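Local coordinates for protein putative dehydrogenase (Pseudarthrobacter phenanthrenivorans, PDB 6A3F) that catalyses the NAD(+)-dependent oxidation of levoglucosan to 3-dehydrolevoglucosan, the 3-keto sugar, and works as a homotetramer, at residues B[301-306]-B[319-324]. Sequence-based numbering, arbitrary orientation.
Sequences GTEGSI and AFASDQ
Phe320 pairs with Gly304 across two antiparallel strands as a non-hydrogen-bonded pair, the two CA atoms 4.5 Å apart. The Phe320 ring lies on one face of the strands, where Gly304 adds no side chain, and packs on Arg331, Ala170 and Arg327 of the third subunit. The other face carries Ser305 and Ala319. The peptide groups of the two strands are joined by backbone hydrogen bonds, and Ser305 and Ala319 bond both ways: Ser305 N approaches Ala319 O (2.9 Å) in the carbonyl plane, and Ala319 N returns to Ser305 O (2.9 Å), tilted 21° from the Ser305 carbonyl plane. At phi 168°, the bare backbone of Gly304 comes close, its CA 3.0 Å from Ala319 O. Beyond the regular pairing, Ala321 N reaches Glu303 O from above the carbonyl plane (3.0 Å), and a water donates to that same oxygen while accepting from Ser322 N. Ala321 CB presses against Glu303 O at 3.3 Å; the Glu303 chain, bent at chi2 (-68°), brings OE1 loosely to the same methyl. Here the hairpin strand ends in a type I turn, Phe320 to Asp323. Ser305 OG hydrogen-bonds His289 O of the second subunit, whose His289 also packs on Ala319 and Ala321. Within the mixed sheet of the C-terminal domain, hairpin strands 304-309 and 315-320 lie between strands 294-301 and 330-334.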
ATOM      1  N   GLY B 301       3.484  -5.196 -20.941  1.00 20.10           N
ATOM      2  CA  GLY B 301       3.701  -4.850 -22.331  1.00 20.84           C
ATOM      3  C   GLY B 301       5.178  -4.604 -22.611  1.00 21.40           C
ATOM      4  O   GLY B 301       5.982  -4.504 -21.679  1.00 19.77           O
ATOM      5  N   THR B 302       5.529  -4.387 -23.884  1.00 20.24           N
ATOM      6  CA  THR B 302       6.946  -4.199 -24.207  1.00 21.39           C
ATOM      7  C   THR B 302       7.452  -2.859 -23.665  1.00 21.29           C
ATOM      8  O   THR B 302       8.682  -2.696 -23.555  1.00 21.66           O
ATOM      9  CB  THR B 302       7.197  -4.328 -25.720  1.00 20.24           C
ATOM     10  OG1 THR B 302       6.333  -3.378 -26.323  1.00 18.57           O
ATOM     11  CG2 THR B 302       6.905  -5.723 -26.219  1.00 21.58           C
ATOM     12  N   GLU B 303       6.559  -1.887 -23.410  1.00 21.13           N
ATOM     13  CA  GLU B 303       6.983  -0.528 -22.992  1.00 22.88           C
ATOM     14  C   GLU B 303       6.339  -0.085 -21.679  1.00 20.93           C
ATOM     15  O   GLU B 303       6.404   1.106 -21.315  1.00 20.77           O
ATOM     16  CB  GLU B 303       6.604   0.492 -24.063  1.00 25.59           C
ATOM     17  CG  GLU B 303       7.129   0.120 -25.429  1.00 31.06           C
ATOM     18  CD  GLU B 303       8.635   0.199 -25.540  1.00 40.37           C
ATOM     19  OE1 GLU B 303       9.248   0.837 -24.651  1.00 47.04           O
ATOM     20  OE2 GLU B 303       9.194  -0.364 -26.510  1.00 49.07           O
ATOM     21  N   GLY B 304       5.747  -1.004 -20.951  1.00 19.89           N
ATOM     22  CA  GLY B 304       5.178  -0.646 -19.662  1.00 20.38           C
ATOM     23  C   GLY B 304       4.291  -1.746 -19.110  1.00 20.60           C
ATOM     24  O   GLY B 304       4.129  -2.817 -19.715  1.00 18.40           O
ATOM     25  N   SER B 305       3.747  -1.479 -17.925  1.00 18.34           N
ATOM     26  CA  SER B 305       2.911  -2.456 -17.225  1.00 20.10           C
ATOM     27  C   SER B 305       1.734  -1.718 -16.551  1.00 19.11           C
ATOM     28  O   SER B 305       1.809  -0.508 -16.226  1.00 18.40           O
ATOM     29  CB  SER B 305       3.724  -3.217 -16.188  1.00 18.58           C
ATOM     30  OG  SER B 305       4.790  -3.987 -16.696  1.00 19.61           O
ATOM     31  N   ILE B 306       0.616  -2.442 -16.324  1.00 19.06           N
ATOM     32  CA  ILE B 306      -0.577  -1.914 -15.743  1.00 18.81           C
ATOM     33  C   ILE B 306      -1.081  -2.930 -14.713  1.00 18.34           C
ATOM     34  O   ILE B 306      -1.112  -4.101 -15.021  1.00 20.06           O
ATOM     35  CB  ILE B 306      -1.687  -1.660 -16.771  1.00 19.30           C
ATOM     36  CG1 ILE B 306      -1.238  -0.681 -17.871  1.00 17.89           C
ATOM     37  CG2 ILE B 306      -2.948  -1.170 -16.087  1.00 21.89           C
ATOM     38  CD1 ILE B 306      -2.135  -0.707 -19.077  1.00 19.63           C
ATOM     39  N   ALA B 319       3.288   1.660 -15.037  1.00 19.67           N
ATOM     40  CA  ALA B 319       4.711   1.887 -15.075  1.00 19.26           C
ATOM     41  C   ALA B 319       5.092   2.047 -16.545  1.00 20.36           C
ATOM     42  O   ALA B 319       4.789   1.145 -17.299  1.00 18.46           O
ATOM     43  CB  ALA B 319       5.449   0.737 -14.426  1.00 18.71           C
ATOM     44  N   PHE B 320       5.686   3.199 -16.901  1.00 20.32           N
ATOM     45  CA  PHE B 320       6.197   3.464 -18.252  1.00 21.21           C
ATOM     46  C   PHE B 320       7.710   3.263 -18.327  1.00 21.47           C
ATOM     47  O   PHE B 320       8.519   3.875 -17.608  1.00 22.52           O
ATOM     48  CB  PHE B 320       5.768   4.856 -18.712  1.00 20.97           C
ATOM     49  CG  PHE B 320       4.284   5.059 -18.751  1.00 22.85           C
ATOM     50  CD1 PHE B 320       3.497   4.374 -19.681  1.00 21.78           C
ATOM     51  CD2 PHE B 320       3.661   5.894 -17.832  1.00 19.81           C
ATOM     52  CE1 PHE B 320       2.135   4.585 -19.738  1.00 21.00           C
ATOM     53  CE2 PHE B 320       2.292   6.074 -17.871  1.00 22.42           C
ATOM     54  CZ  PHE B 320       1.529   5.436 -18.830  1.00 21.96           C
ATOM     55  N   ALA B 321       8.117   2.414 -19.278  1.00 20.75           N
ATOM     56  CA  ALA B 321       9.505   2.155 -19.574  1.00 21.71           C
ATOM     57  C   ALA B 321      10.233   3.451 -19.979  1.00 22.13           C
ATOM     58  O   ALA B 321      11.401   3.579 -19.736  1.00 24.73           O
ATOM     59  CB  ALA B 321       9.657   1.113 -20.672  1.00 21.19           C
ATOM     60  N   SER B 322       9.537   4.383 -20.566  1.00 21.94           N
ATOM     61  CA  SER B 322      10.181   5.596 -21.076  1.00 25.26           C
ATOM     62  C   SER B 322      10.636   6.549 -19.941  1.00 27.89           C
ATOM     63  O   SER B 322      11.262   7.571 -20.239  1.00 24.68           O
ATOM     64  CB  SER B 322       9.229   6.299 -21.985  1.00 23.45           C
ATOM     65  OG  SER B 322       8.063   6.700 -21.278  1.00 26.07           O
ATOM     66  N   ASP B 323      10.235   6.337 -18.667  1.00 24.04           N
ATOM     67  CA  ASP B 323      10.640   7.279 -17.558  1.00 26.72           C
ATOM     68  C   ASP B 323      12.145   7.326 -17.509  1.00 24.25           C
ATOM     69  O   ASP B 323      12.808   6.358 -17.792  1.00 24.04           O
ATOM     70  CB  ASP B 323      10.137   6.777 -16.198  1.00 27.18           C
ATOM     71  CG  ASP B 323       8.627   6.853 -16.005  1.00 32.65           C
ATOM     72  OD1 ASP B 323       7.978   7.629 -16.655  1.00 33.50           O
ATOM     73  OD2 ASP B 323       8.087   6.107 -15.110  1.00 40.48           O
ATOM     74  N   GLN B 324      12.727   8.460 -17.123  1.00 26.09           N
ATOM     75  CA  GLN B 324      14.167   8.519 -16.878  1.00 26.25           C
ATOM     76  C   GLN B 324      14.559   7.507 -15.784  1.00 26.65           C
ATOM     77  O   GLN B 324      13.774   7.203 -14.876  1.00 22.87           O
ATOM     78  CB  GLN B 324      14.464   9.991 -16.552  1.00 30.41           C
ATOM     79  CG  GLN B 324      15.928  10.312 -16.300  1.00 36.22           C
ATOM     80  CD  GLN B 324      16.059  11.731 -15.791  1.00 40.04           C
ATOM     81  OE1 GLN B 324      15.362  12.640 -16.262  1.00 44.46           O
ATOM     82  NE2 GLN B 324      16.913  11.922 -14.790  1.00 32.63           N
TER
HETATM   83  O   HOH W   1       7.086   3.628 -22.121  1.00 22.24           O